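Local coordinates for Ctr9 protein (Myceliophthora thermophila, PDB 6AF0) that probably binds the RNA polymerase II complex, as a helical-repeat (TPR) scaffold subunit of the Paf1 complex, at residues N738-Q743 against I770-V775; I422-L427 against I452-G457. All blocks are in the same frame, centred on the assembly; numbering follows the deposited sequence.

Contact 1: N738-Q743 against I770-V775; sequences NAYAAQ and IQDAHV
A739, first residue of helix 739-752 after its N-cap N738, turns its methyl onto the tip of I770, CB lying 3.6 Å from I770 CD1 and almost as near to I770 CG1. The OD1 of N738 accepts from A741 N at 2.7 Å in a nearly straight bond (169° at the hydrogen), the donor standing out of the carbonyl plane, and so closes the first turn from which the neighbouring side chains project. Y740 does most of the reaching. With CG anti to its carbonyl carbon (chi1 -72°), the ring extends across the gap until OH donates to D772 OD2 at 2.9 Å; the carboxylate oxygen lies at the ring edge, near the ring plane, but is itself met from above the carboxylate plane. I770 CD1 packs obliquely on the same ring beside CE2, and I770 CG2 lies near the phenol oxygen. One turn on, Q743 keeps an extended chain, CG anti to its backbone N, and lays its amide near the start of helix 773-785: NE2 comes against V775 CG2, whereas OE1 lies 4.1 Å from H774 CE1 at the edge of the imidazole. Amide and imidazole planes are turned 41° apart. In the fold, these residues join the start of a predicted TPR to the preceding helix 739-752, and two other protein chains also pack here. The H774 ring in turn sends NE2 to D772 OD2, a weak bond, and holds D772 CB over one face. A single carboxylate oxygen thus receives a phenol from one segment and an imidazole from its own, one bond firm and one weak, beside an apolar patch of A739, I770 and the Y740 ring; a charged carboxylate would probably strengthen both.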
loop_
_atom_site.group_PDB
_atom_site.type_symbol
_atom_site.label_atom_id
_atom_site.label_comp_id
_atom_site.label_asym_id
_atom_site.label_seq_id
_atom_site.Cartn_x
_atom_site.Cartn_y
_atom_site.Cartn_z
ATOM N N ASN A 738 -28.685 -6.148 -2.568
ATOM C CA ASN A 738 -29.838 -6.940 -2.153
ATOM C C ASN A 738 -30.683 -7.489 -3.305
ATOM O O ASN A 738 -31.423 -6.766 -3.977
ATOM C CB ASN A 738 -30.725 -6.100 -1.237
ATOM C CG ASN A 738 -31.867 -6.895 -0.633
ATOM O OD1 ASN A 738 -32.558 -7.664 -1.330
ATOM N ND2 ASN A 738 -32.089 -6.702 0.668
ATOM N N ALA A 739 -30.621 -8.795 -3.488
ATOM C CA ALA A 739 -31.274 -9.432 -4.618
ATOM C C ALA A 739 -32.767 -9.684 -4.362
ATOM O O ALA A 739 -33.583 -9.638 -5.288
ATOM C CB ALA A 739 -30.562 -10.725 -4.917
ATOM N N TYR A 740 -33.118 -9.919 -3.098
ATOM C CA TYR A 740 -34.493 -10.262 -2.719
ATOM C C TYR A 740 -35.434 -9.090 -2.889
ATOM O O TYR A 740 -36.579 -9.256 -3.308
ATOM C CB TYR A 740 -34.561 -10.814 -1.272
ATOM C CG TYR A 740 -33.961 -12.209 -1.166
ATOM C CD1 TYR A 740 -34.752 -13.347 -1.246
ATOM C CD2 TYR A 740 -32.594 -12.381 -1.070
ATOM C CE1 TYR A 740 -34.185 -14.607 -1.225
ATOM C CE2 TYR A 740 -32.025 -13.635 -1.023
ATOM C CZ TYR A 740 -32.819 -14.742 -1.116
ATOM O OH TYR A 740 -32.235 -15.981 -1.066
ATOM N N ALA A 741 -34.935 -7.905 -2.568
ATOM C CA ALA A 741 -35.711 -6.672 -2.722
ATOM C C ALA A 741 -35.950 -6.337 -4.193
ATOM O O ALA A 741 -37.048 -5.966 -4.575
ATOM C CB ALA A 741 -34.990 -5.522 -2.037
ATOM N N ALA A 742 -34.895 -6.467 -4.988
ATOM C CA ALA A 742 -34.957 -6.277 -6.420
ATOM C C ALA A 742 -35.911 -7.276 -7.065
ATOM O O ALA A 742 -36.755 -6.904 -7.878
ATOM C CB ALA A 742 -33.566 -6.413 -7.016
ATOM N N GLN A 743 -35.790 -8.541 -6.683
ATOM C CA GLN A 743 -36.680 -9.571 -7.208
ATOM C C GLN A 743 -38.133 -9.312 -6.825
ATOM O O GLN A 743 -39.028 -9.592 -7.594
ATOM C CB GLN A 743 -36.274 -10.945 -6.713
ATOM C CG GLN A 743 -36.678 -12.069 -7.641
ATOM C CD GLN A 743 -36.950 -13.368 -6.910
ATOM O OE1 GLN A 743 -37.022 -13.387 -5.687
ATOM N NE2 GLN A 743 -37.093 -14.462 -7.651
ATOM N N ILE A 770 -28.850 -15.895 -6.492
ATOM C CA ILE A 770 -29.723 -16.495 -5.473
ATOM C C ILE A 770 -29.743 -18.019 -5.482
ATOM O O ILE A 770 -29.432 -18.629 -4.454
ATOM C CB ILE A 770 -31.149 -15.921 -5.525
ATOM C CG1 ILE A 770 -31.134 -14.447 -5.136
ATOM C CG2 ILE A 770 -32.080 -16.645 -4.567
ATOM C CD1 ILE A 770 -30.355 -14.126 -3.875
ATOM N N GLN A 771 -30.110 -18.628 -6.611
ATOM C CA GLN A 771 -30.123 -20.114 -6.755
ATOM C C GLN A 771 -31.242 -20.864 -6.002
ATOM O O GLN A 771 -31.242 -22.090 -5.965
ATOM C CB GLN A 771 -28.785 -20.740 -6.324
ATOM C CG GLN A 771 -27.560 -20.050 -6.875
ATOM C CD GLN A 771 -27.602 -19.986 -8.374
ATOM O OE1 GLN A 771 -27.926 -20.980 -9.026
ATOM N NE2 GLN A 771 -27.295 -18.816 -8.936
ATOM N N ASP A 772 -32.182 -20.147 -5.400
ATOM C CA ASP A 772 -33.296 -20.780 -4.698
ATOM C C ASP A 772 -34.228 -21.316 -5.751
ATOM O O ASP A 772 -34.203 -20.851 -6.883
ATOM C CB ASP A 772 -34.027 -19.780 -3.795
ATOM C CG ASP A 772 -33.204 -19.387 -2.569
ATOM O OD1 ASP A 772 -32.163 -20.037 -2.300
ATOM O OD2 ASP A 772 -33.596 -18.426 -1.870
ATOM N N ALA A 773 -35.033 -22.304 -5.387
ATOM C CA ALA A 773 -36.003 -22.883 -6.317
ATOM C C ALA A 773 -36.965 -21.828 -6.826
ATOM O O ALA A 773 -37.173 -21.709 -8.023
ATOM C CB ALA A 773 -36.773 -24.011 -5.652
ATOM N N HIS A 774 -37.513 -21.049 -5.905
ATOM C CA HIS A 774 -38.524 -20.051 -6.227
ATOM C C HIS A 774 -38.094 -19.037 -7.296
ATOM O O HIS A 774 -38.912 -18.542 -8.074
ATOM C CB HIS A 774 -39.027 -19.363 -4.944
ATOM C CG HIS A 774 -37.970 -18.636 -4.169
ATOM N ND1 HIS A 774 -37.504 -17.390 -4.534
ATOM C CD2 HIS A 774 -37.331 -18.953 -3.019
ATOM C CE1 HIS A 774 -36.613 -16.978 -3.651
ATOM N NE2 HIS A 774 -36.487 -17.909 -2.725
ATOM N N VAL A 775 -36.806 -18.730 -7.335
ATOM C CA VAL A 775 -36.257 -17.893 -8.406
ATOM C C VAL A 775 -36.531 -18.546 -9.746
ATOM O O VAL A 775 -37.089 -17.927 -10.632
ATOM C CB VAL A 775 -34.738 -17.631 -8.220
ATOM C CG1 VAL A 775 -34.064 -17.244 -9.520
ATOM C CG2 VAL A 775 -34.523 -16.525 -7.199
#

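Contact 2: I422-L427 against I452-G457; sequences ILLGTL and ISLLEG
G425 and L454 bring their CA atoms to 5.2 Å where helix segments 422-427 and 452-457 run roughly antiparallel, at 146° between their N-to-C directions and with axes 8.2 Å apart at closest approach. The absence of a side chain on G425 makes room for this closeness, and two leucines of the second helix settle against its backbone, which no side chain of its own covers. L454 points toward the partner. Its CG stands anti to the carbonyl carbon (chi1 -73°), and CD1 comes 3.3 Å from G425 N and 3.5 Å from L424 CB. L424, whose CG is anti to its backbone N, lies aslant to L454, so that its CG and CD2 also touch the same methyl. L454 CB meanwhile lies 3.9 Å from G425 CA. The first bond of L455 runs alongside the partner, but its end reaches it: CD2 comes 3.9 Å from G425 CA, and a little farther off are T426 N and, at 4.2 Å, I422 O. T426 N and I422 O, both near this methyl, are bonded to each other within the helix. The two leucines therefore embrace the glycine, L454 toward the L424 side and L455 toward the I422 side, with methyl groups set against the backbone of 422-426 and the side chain of L424. Close to the centre of the chain, the contact joins consecutive helices 418-435 and 445-463 as an antiparallel alpha-hairpin. Such pairs, stacked in series, build the superhelical array of TPR proteins; no TPR is predicted at these residues, but the pairing is consistent with that architecture. L424 also meets L408 of helix 401-414, I422 meets V475 of helix 473-484, and another protein chain packs on I422, L423 and T426.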
loop_
_atom_site.group_PDB
_atom_site.type_symbol
_atom_site.label_atom_id
_atom_site.label_comp_id
_atom_site.label_asym_id
_atom_site.label_seq_id
_atom_site.Cartn_x
_atom_site.Cartn_y
_atom_site.Cartn_z
ATOM N N ILE A 422 4.855 1.553 2.875
ATOM C CA ILE A 422 4.402 0.679 3.955
ATOM C C ILE A 422 3.834 1.482 5.111
ATOM O O ILE A 422 2.921 1.038 5.779
ATOM C CB ILE A 422 5.513 -0.268 4.482
ATOM C CG1 ILE A 422 4.957 -1.186 5.572
ATOM C CG2 ILE A 422 6.697 0.501 5.057
ATOM C CD1 ILE A 422 5.865 -2.341 5.938
ATOM N N LEU A 423 4.385 2.656 5.365
ATOM C CA LEU A 423 3.928 3.453 6.505
ATOM C C LEU A 423 2.613 4.131 6.192
ATOM O O LEU A 423 1.695 4.170 7.017
ATOM C CB LEU A 423 4.948 4.524 6.877
ATOM C CG LEU A 423 4.550 5.349 8.100
ATOM C CD1 LEU A 423 4.177 4.453 9.269
ATOM C CD2 LEU A 423 5.678 6.293 8.503
ATOM N N LEU A 424 2.537 4.688 4.992
ATOM C CA LEU A 424 1.337 5.356 4.571
ATOM C C LEU A 424 0.185 4.348 4.556
ATOM O O LEU A 424 -0.810 4.541 5.248
ATOM C CB LEU A 424 1.551 6.047 3.222
ATOM C CG LEU A 424 0.416 6.961 2.732
ATOM C CD1 LEU A 424 0.056 8.065 3.731
ATOM C CD2 LEU A 424 0.809 7.554 1.384
ATOM N N GLY A 425 0.360 3.249 3.830
ATOM C CA GLY A 425 -0.655 2.177 3.755
ATOM C C GLY A 425 -1.164 1.690 5.113
ATOM O O GLY A 425 -2.373 1.546 5.320
ATOM N N THR A 426 -0.242 1.448 6.041
ATOM C CA THR A 426 -0.592 1.080 7.406
ATOM C C THR A 426 -1.453 2.166 8.012
ATOM O O THR A 426 -2.449 1.880 8.667
ATOM C CB THR A 426 0.649 0.942 8.300
ATOM O OG1 THR A 426 1.660 0.196 7.617
ATOM C CG2 THR A 426 0.306 0.244 9.589
ATOM N N LEU A 427 -1.048 3.415 7.796
ATOM C CA LEU A 427 -1.762 4.569 8.344
ATOM C C LEU A 427 -3.229 4.590 7.884
ATOM O O LEU A 427 -4.136 4.745 8.704
ATOM C CB LEU A 427 -1.061 5.870 7.938
ATOM C CG LEU A 427 -1.318 7.138 8.776
ATOM C CD1 LEU A 427 -0.504 8.286 8.208
ATOM C CD2 LEU A 427 -2.786 7.554 8.855
ATOM N N ILE A 452 -4.989 -0.603 0.306
ATOM C CA ILE A 452 -4.838 -1.857 -0.436
ATOM C C ILE A 452 -3.764 -1.735 -1.513
ATOM O O ILE A 452 -2.851 -2.552 -1.566
ATOM C CB ILE A 452 -6.172 -2.297 -1.064
ATOM C CG1 ILE A 452 -7.135 -2.739 0.044
ATOM C CG2 ILE A 452 -5.970 -3.431 -2.057
ATOM C CD1 ILE A 452 -8.539 -3.025 -0.449
ATOM N N SER A 453 -3.878 -0.716 -2.355
ATOM C CA SER A 453 -2.888 -0.453 -3.416
ATOM C C SER A 453 -1.455 -0.295 -2.907
ATOM O O SER A 453 -0.512 -0.813 -3.515
ATOM C CB SER A 453 -3.259 0.811 -4.175
ATOM O OG SER A 453 -3.710 1.806 -3.280
ATOM N N LEU A 454 -1.299 0.433 -1.805
ATOM C CA LEU A 454 0.012 0.645 -1.199
ATOM C C LEU A 454 0.661 -0.636 -0.709
ATOM O O LEU A 454 1.835 -0.876 -0.963
ATOM C CB LEU A 454 -0.070 1.649 -0.040
ATOM C CG LEU A 454 -0.263 3.118 -0.452
ATOM C CD1 LEU A 454 0.039 4.083 0.687
ATOM C CD2 LEU A 454 0.591 3.474 -1.661
ATOM N N LEU A 455 -0.108 -1.464 -0.024
ATOM C CA LEU A 455 0.421 -2.712 0.521
ATOM C C LEU A 455 0.574 -3.819 -0.553
ATOM O O LEU A 455 1.317 -4.770 -0.362
ATOM C CB LEU A 455 -0.458 -3.157 1.693
ATOM C CG LEU A 455 -0.697 -2.073 2.777
ATOM C CD1 LEU A 455 -1.482 -2.560 3.970
ATOM C CD2 LEU A 455 0.593 -1.479 3.294
ATOM N N GLU A 456 -0.121 -3.685 -1.677
ATOM C CA GLU A 456 0.105 -4.558 -2.832
ATOM C C GLU A 456 1.357 -4.145 -3.583
ATOM O O GLU A 456 2.008 -4.977 -4.238
ATOM C CB GLU A 456 -1.084 -4.524 -3.800
ATOM C CG GLU A 456 -2.200 -5.491 -3.444
ATOM C CD GLU A 456 -1.677 -6.854 -3.010
ATOM O OE1 GLU A 456 -1.983 -7.273 -1.879
ATOM O OE2 GLU A 456 -0.939 -7.500 -3.783
ATOM N N GLY A 457 1.654 -2.847 -3.522
ATOM C CA GLY A 457 2.923 -2.313 -4.003
ATOM C C GLY A 457 4.080 -2.775 -3.136
ATOM O O GLY A 457 5.182 -2.977 -3.633
#

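In the fold
This chain is the helical-repeat part of a longer Ctr9. From the N terminus it passes through many helices before contact 2, where 422-427 and 452-457 close a hairpin of helices 418-435 and 445-463 near the middle of the chain. Farther on, contact 1 brings together 738-743 and 770-775; its loop holds the rest of helix 739-752 and nearly all of helix 756-770, and the starts of 739-752 and 773-785 meet beside the latter. The two loops are in series and neither nest nor cross. The centres of contact 1 and contact 2 lie about 38 Å apart, and the nearest atoms of contact 1 and contact 2 about 20 Å apart. Each joins neighbouring helices of the elongated array.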